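Local structure of Old Yellow Enzyme (Pichia, 6AGZ) at residues A[71-84]-A[109-123]. The protein is a flavin mononucleotide-dependent Old Yellow Enzyme that reduces enone compounds asymmetrically, probably at their carbon-carbon double bond. Numbering follows the deposited sequence.
Sequences GAPQFGLYQNGPMI and MQLWNLGRAADPKLL. With FMN (flavin mononucleotide), chain C.
The carbonyl oxygen F75 O is gripped twice: L114 N donates a hydrogen bond of 2.8 Å, and N113 CA adds a CA-H...O contact at 3.3 Å. This bond and contact tie the loop after strand 63-70 of the TIM barrel to the chain leaving the neighbouring parallel strand, 106-112, whose Q110 side chain holds FMN through N3 and O2. N113 swings its CG away from the backbone N (chi1 -165°), and this lays its flat amide over the F75 ring, ND2 sitting 3.2 Å above the ring centre and the two planes only 24° apart. W112 O, buried without a polar partner, meets the edge of the same ring. G76 suits its place because a CB there would clash with L77 CD2.

Branched L114 suits the space between two aromatics: its CD1 lies over the face of Y78, 3.6 Å from the centroid, and its CD2 over the face of W112. Y78 turns an edge to W112 in an offset edge-to-face pair, planes at 65°. With an alanine at Y78, L114 CD1 is likely to lose the ring face it covers, and a gap would probably open beside W112. Farther along, L77 CB packs on L122 CD2 at 3.6 Å, and L77 O accepts from D119 N at 3.2 Å. The carboxylate of D119 suits an N-cap: OD1 accepts weak bonds from K121 N and L122 N, and OD2 accepts from a water that itself accepts from Q79 N.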
loop_
_atom_site.group_PDB
_atom_site.type_symbol
_atom_site.label_atom_id
_atom_site.label_comp_id
_atom_site.label_asym_id
_atom_site.label_seq_id
_atom_site.Cartn_x
_atom_site.Cartn_y
_atom_site.Cartn_z
ATOM N N GLY A 71 12.569 -27.084 7.053
ATOM C CA GLY A 71 13.771 -27.192 6.245
ATOM C C GLY A 71 14.921 -27.858 6.966
ATOM O O GLY A 71 15.794 -28.455 6.327
ATOM N N ALA A 72 14.939 -27.775 8.291
ATOM C CA ALA A 72 15.997 -28.354 9.108
ATOM C C ALA A 72 15.441 -28.558 10.510
ATOM O O ALA A 72 14.370 -28.035 10.840
ATOM C CB ALA A 72 17.244 -27.451 9.130
ATOM N N PRO A 73 16.130 -29.337 11.354
ATOM C CA PRO A 73 15.660 -29.484 12.744
ATOM C C PRO A 73 15.461 -28.162 13.468
ATOM O O PRO A 73 14.494 -28.019 14.226
ATOM C CB PRO A 73 16.767 -30.328 13.388
ATOM C CG PRO A 73 17.276 -31.162 12.272
ATOM C CD PRO A 73 17.212 -30.290 11.042
ATOM N N GLN A 74 16.345 -27.185 13.251
ATOM C CA GLN A 74 16.187 -25.884 13.891
ATOM C C GLN A 74 14.970 -25.129 13.367
ATOM O O GLN A 74 14.467 -24.233 14.055
ATOM C CB GLN A 74 17.457 -25.049 13.697
ATOM C CG GLN A 74 17.489 -23.743 14.482
ATOM C CD GLN A 74 17.459 -23.960 15.983
ATOM O OE1 GLN A 74 18.427 -24.443 16.571
ATOM N NE2 GLN A 74 16.345 -23.604 16.611
ATOM N N PHE A 75 14.475 -25.479 12.177
ATOM C CA PHE A 75 13.282 -24.835 11.638
ATOM C C PHE A 75 12.008 -25.246 12.368
ATOM O O PHE A 75 10.980 -24.582 12.197
ATOM C CB PHE A 75 13.131 -25.146 10.145
ATOM C CG PHE A 75 14.016 -24.315 9.249
ATOM C CD1 PHE A 75 15.238 -23.836 9.693
ATOM C CD2 PHE A 75 13.614 -24.012 7.958
ATOM C CE1 PHE A 75 16.043 -23.076 8.865
ATOM C CE2 PHE A 75 14.412 -23.251 7.126
ATOM C CZ PHE A 75 15.628 -22.782 7.578
ATOM N N GLY A 76 12.047 -26.307 13.169
ATOM C CA GLY A 76 10.868 -26.778 13.872
ATOM C C GLY A 76 10.775 -26.279 15.302
ATOM O O GLY A 76 11.306 -25.215 15.623
ATOM N N LEU A 77 10.103 -27.037 16.167
ATOM C CA LEU A 77 9.498 -28.315 15.797
ATOM C C LEU A 77 8.083 -28.475 16.349
ATOM O O LEU A 77 7.741 -27.913 17.389
ATOM C CB LEU A 77 10.357 -29.481 16.300
ATOM C CG LEU A 77 11.731 -29.758 15.687
ATOM C CD1 LEU A 77 12.522 -30.692 16.587
ATOM C CD2 LEU A 77 11.580 -30.356 14.300
ATOM N N TYR A 78 7.269 -29.245 15.634
ATOM C CA TYR A 78 6.018 -29.785 16.142
ATOM C C TYR A 78 6.060 -31.298 15.994
ATOM O O TYR A 78 6.653 -31.824 15.047
ATOM C CB TYR A 78 4.798 -29.225 15.394
ATOM C CG TYR A 78 4.540 -27.751 15.614
ATOM C CD1 TYR A 78 4.707 -27.173 16.867
ATOM C CD2 TYR A 78 4.125 -26.938 14.567
ATOM C CE1 TYR A 78 4.470 -25.824 17.067
ATOM C CE2 TYR A 78 3.886 -25.591 14.758
ATOM C CZ TYR A 78 4.059 -25.039 16.009
ATOM O OH TYR A 78 3.822 -23.699 16.202
ATOM N N GLN A 79 5.443 -32.003 16.940
ATOM C CA GLN A 79 5.473 -33.458 16.890
ATOM C C GLN A 79 4.759 -33.960 15.640
ATOM O O GLN A 79 3.668 -33.490 15.298
ATOM C CB GLN A 79 4.849 -34.058 18.154
ATOM C CG GLN A 79 3.420 -33.633 18.438
ATOM C CD GLN A 79 2.920 -34.154 19.771
ATOM O OE1 GLN A 79 3.062 -35.338 20.081
ATOM N NE2 GLN A 79 2.334 -33.270 20.571
ATOM N N ASN A 80 5.409 -34.890 14.937
ATOM C CA ASN A 80 4.878 -35.511 13.723
ATOM C C ASN A 80 4.708 -34.505 12.587
ATOM O O ASN A 80 3.874 -34.692 11.697
ATOM C CB ASN A 80 3.560 -36.241 14.004
ATOM C CG ASN A 80 3.714 -37.322 15.054
ATOM O OD1 ASN A 80 3.706 -37.043 16.253
ATOM N ND2 ASN A 80 3.862 -38.565 14.609
ATOM N N GLY A 81 5.497 -33.435 12.603
ATOM C CA GLY A 81 5.561 -32.526 11.481
ATOM C C GLY A 81 6.433 -33.075 10.374
ATOM O O GLY A 81 7.099 -34.112 10.509
ATOM N N PRO A 82 6.433 -32.384 9.238
ATOM C CA PRO A 82 7.233 -32.826 8.093
ATOM C C PRO A 82 8.615 -32.184 8.060
ATOM O O PRO A 82 8.861 -31.129 8.649
ATOM C CB PRO A 82 6.395 -32.373 6.884
ATOM C CG PRO A 82 5.262 -31.506 7.456
ATOM C CD PRO A 82 5.592 -31.231 8.889
ATOM N N MET A 83 9.520 -32.842 7.335
ATOM C CA MET A 83 10.882 -32.350 7.184
ATOM C C MET A 83 11.462 -32.870 5.876
ATOM O O MET A 83 11.103 -33.953 5.406
ATOM C CB MET A 83 11.764 -32.762 8.371
ATOM C CG MET A 83 13.049 -31.957 8.495
ATOM S SD MET A 83 14.052 -32.419 9.924
ATOM C CE MET A 83 13.023 -31.834 11.267
ATOM N N ILE A 84 12.351 -32.073 5.281
ATOM C CA ILE A 84 12.979 -32.392 4.001
ATOM C C ILE A 84 14.495 -32.413 4.191
ATOM O O ILE A 84 15.262 -32.056 3.288
ATOM C CB ILE A 84 12.521 -31.391 2.915
ATOM C CG1 ILE A 84 12.941 -31.838 1.506
ATOM C CG2 ILE A 84 12.980 -29.967 3.242
ATOM C CD1 ILE A 84 12.012 -32.851 0.876
ATOM N N MET A 109 6.365 -27.561 -2.641
ATOM C CA MET A 109 6.597 -27.767 -1.217
ATOM C C MET A 109 6.768 -26.420 -0.529
ATOM O O MET A 109 7.612 -25.614 -0.934
ATOM C CB MET A 109 7.822 -28.644 -0.964
ATOM C CG MET A 109 8.310 -28.564 0.480
ATOM S SD MET A 109 9.558 -29.779 0.943
ATOM C CE MET A 109 8.549 -31.234 1.196
ATOM N N GLN A 110 5.971 -26.180 0.510
ATOM C CA GLN A 110 6.132 -24.998 1.342
ATOM C C GLN A 110 7.131 -25.299 2.451
ATOM O O GLN A 110 7.032 -26.332 3.120
ATOM C CB GLN A 110 4.794 -24.557 1.938
ATOM C CG GLN A 110 4.860 -23.201 2.624
ATOM C CD GLN A 110 3.644 -22.914 3.482
ATOM O OE1 GLN A 110 3.232 -23.744 4.289
ATOM N NE2 GLN A 110 3.064 -21.731 3.312
ATOM N N LEU A 111 8.096 -24.401 2.636
ATOM C CA LEU A 111 9.125 -24.558 3.656
ATOM C C LEU A 111 8.730 -23.791 4.912
ATOM O O LEU A 111 8.400 -22.603 4.841
ATOM C CB LEU A 111 10.482 -24.073 3.148
ATOM C CG LEU A 111 11.134 -24.910 2.047
ATOM C CD1 LEU A 111 12.534 -24.389 1.743
ATOM C CD2 LEU A 111 11.171 -26.383 2.430
ATOM N N TRP A 112 8.786 -24.468 6.054
ATOM C CA TRP A 112 8.323 -23.927 7.324
ATOM C C TRP A 112 9.507 -23.572 8.213
ATOM O O TRP A 112 10.533 -24.259 8.205
ATOM C CB TRP A 112 7.428 -24.940 8.044
ATOM C CG TRP A 112 6.312 -24.338 8.847
ATOM C CD1 TRP A 112 5.996 -23.015 8.960
ATOM C CD2 TRP A 112 5.357 -25.048 9.643
ATOM N NE1 TRP A 112 4.901 -22.859 9.778
ATOM C CE2 TRP A 112 4.487 -24.093 10.206
ATOM C CE3 TRP A 112 5.145 -26.402 9.924
ATOM C CZ2 TRP A 112 3.433 -24.447 11.043
ATOM C CZ3 TRP A 112 4.097 -26.751 10.753
ATOM C CH2 TRP A 112 3.255 -25.778 11.303
ATOM N N ASN A 113 9.356 -22.492 8.978
ATOM C CA ASN A 113 10.309 -22.141 10.026
ATOM C C ASN A 113 9.516 -21.502 11.154
ATOM O O ASN A 113 8.910 -20.444 10.961
ATOM C CB ASN A 113 11.395 -21.193 9.512
ATOM C CG ASN A 113 12.581 -21.099 10.457
ATOM O OD1 ASN A 113 12.437 -21.241 11.672
ATOM N ND2 ASN A 113 13.762 -20.866 9.900
ATOM N N LEU A 114 9.525 -22.142 12.324
ATOM C CA LEU A 114 8.575 -21.788 13.373
ATOM C C LEU A 114 8.990 -20.538 14.139
ATOM O O LEU A 114 8.153 -19.668 14.406
ATOM C CB LEU A 114 8.401 -22.966 14.332
ATOM C CG LEU A 114 7.803 -24.226 13.704
ATOM C CD1 LEU A 114 7.509 -25.278 14.759
ATOM C CD2 LEU A 114 6.544 -23.880 12.928
ATOM N N GLY A 115 10.264 -20.427 14.506
ATOM C CA GLY A 115 10.668 -19.305 15.334
ATOM C C GLY A 115 10.084 -19.424 16.730
ATOM O O GLY A 115 10.075 -20.500 17.337
ATOM N N ARG A 116 9.579 -18.303 17.249
ATOM C CA ARG A 116 8.991 -18.285 18.584
ATOM C C ARG A 116 7.647 -19.004 18.657
ATOM O O ARG A 116 7.025 -19.009 19.724
ATOM C CB ARG A 116 8.833 -16.843 19.073
ATOM C CG ARG A 116 7.734 -16.056 18.377
ATOM C CD ARG A 116 7.672 -14.630 18.903
ATOM N NE ARG A 116 6.521 -13.896 18.384
ATOM C CZ ARG A 116 6.206 -12.656 18.741
ATOM N NH1 ARG A 116 6.955 -12.004 19.619
ATOM N NH2 ARG A 116 5.140 -12.064 18.218
ATOM N N ALA A 117 7.184 -19.599 17.561
ATOM C CA ALA A 117 5.940 -20.354 17.541
ATOM C C ALA A 117 6.141 -21.837 17.817
ATOM O O ALA A 117 5.157 -22.583 17.875
ATOM C CB ALA A 117 5.242 -20.174 16.189
ATOM N N ALA A 118 7.382 -22.280 17.996
ATOM C CA ALA A 118 7.689 -23.698 18.074
ATOM C C ALA A 118 7.372 -24.261 19.457
ATOM O O ALA A 118 7.157 -23.532 20.429
ATOM C CB ALA A 118 9.159 -23.943 17.737
ATOM N N ASP A 119 7.340 -25.583 19.526
ATOM C CA ASP A 119 7.258 -26.317 20.781
ATOM C C ASP A 119 8.618 -26.251 21.463
ATOM O O ASP A 119 9.568 -26.883 20.979
ATOM C CB ASP A 119 6.852 -27.772 20.512
ATOM C CG ASP A 119 6.584 -28.567 21.785
ATOM O OD1 ASP A 119 7.071 -28.185 22.871
ATOM O OD2 ASP A 119 5.882 -29.597 21.694
ATOM N N PRO A 120 8.768 -25.512 22.566
ATOM C CA PRO A 120 10.097 -25.409 23.190
ATOM C C PRO A 120 10.549 -26.697 23.853
ATOM O O PRO A 120 11.755 -26.973 23.884
ATOM C CB PRO A 120 9.914 -24.279 24.210
ATOM C CG PRO A 120 8.465 -24.335 24.564
ATOM C CD PRO A 120 7.743 -24.759 23.310
ATOM N N LYS A 121 9.618 -27.494 24.381
ATOM C CA LYS A 121 9.987 -28.759 25.010
ATOM C C LYS A 121 10.547 -29.738 23.985
ATOM O O LYS A 121 11.573 -30.384 24.226
ATOM C CB LYS A 121 8.774 -29.353 25.728
ATOM C CG LYS A 121 8.990 -30.742 26.311
ATOM C CD LYS A 121 7.705 -31.261 26.942
ATOM C CE LYS A 121 7.823 -32.721 27.353
ATOM N NZ LYS A 121 8.761 -32.922 28.494
ATOM N N LEU A 122 9.885 -29.858 22.833
ATOM C CA LEU A 122 10.360 -30.758 21.786
ATOM C C LEU A 122 11.725 -30.320 21.264
ATOM O O LEU A 122 12.640 -31.140 21.108
ATOM C CB LEU A 122 9.332 -30.815 20.655
ATOM C CG LEU A 122 9.567 -31.790 19.502
ATOM C CD1 LEU A 122 9.650 -33.219 20.014
ATOM C CD2 LEU A 122 8.454 -31.655 18.479
ATOM N N LEU A 123 11.877 -29.019 20.989
ATOM C CA LEU A 123 13.173 -28.478 20.589
ATOM C C LEU A 123 14.248 -28.817 21.612
ATOM O O LEU A 123 15.355 -29.239 21.255
ATOM C CB LEU A 123 13.077 -26.961 20.408
ATOM C CG LEU A 123 12.435 -26.400 19.139
ATOM C CD1 LEU A 123 12.365 -24.883 19.221
ATOM C CD2 LEU A 123 13.215 -26.834 17.909
HETATM N N1 FMN C . -1.301 -22.242 5.596
HETATM C C2 FMN C . 0.066 -22.262 5.388
HETATM O O2 FMN C . 0.606 -21.351 4.763
HETATM N N3 FMN C . 0.829 -23.300 5.882
HETATM C C4 FMN C . 0.227 -24.322 6.584
HETATM O O4 FMN C . 0.900 -25.251 7.028
HETATM C C4A FMN C . -1.146 -24.303 6.793
HETATM N N5 FMN C . -1.744 -25.325 7.494
HETATM C C5A FMN C . -3.106 -25.316 7.703
HETATM C C6 FMN C . -3.700 -26.351 8.412
HETATM C C7 FMN C . -5.072 -26.349 8.628
HETATM C C7M FMN C . -5.713 -27.469 9.391
HETATM C C8 FMN C . -5.851 -25.311 8.136
HETATM C C8M FMN C . -7.333 -25.307 8.368
HETATM C C9 FMN C . -5.255 -24.275 7.429
HETATM C C9A FMN C . -3.880 -24.274 7.208
HETATM N N10 FMN C . -3.281 -23.243 6.505
HETATM C C10 FMN C . -1.914 -23.259 6.298
HETATM C "C1'" FMN C . -4.114 -22.119 5.957
HETATM C "C2'" FMN C . -4.668 -22.572 4.602
HETATM O "O2'" FMN C . -3.594 -22.811 3.719
HETATM C "C3'" FMN C . -5.639 -21.570 3.981
HETATM O "O3'" FMN C . -4.972 -20.361 3.698
HETATM C "C4'" FMN C . -6.826 -21.311 4.904
HETATM O "O4'" FMN C . -7.335 -22.538 5.375
HETATM C "C5'" FMN C . -7.945 -20.562 4.192
HETATM O "O5'" FMN C . -8.320 -21.268 3.029
HETATM P P FMN C . -9.739 -22.025 2.967
HETATM O O1P FMN C . -10.833 -21.054 3.343
HETATM O O2P FMN C . -9.984 -22.540 1.569
HETATM O O3P FMN C . -9.720 -23.184 3.935
HETATM O O HOH W 1 12.207 -22.778 14.774
HETATM O O HOH W 2 4.710 -30.415 19.590
#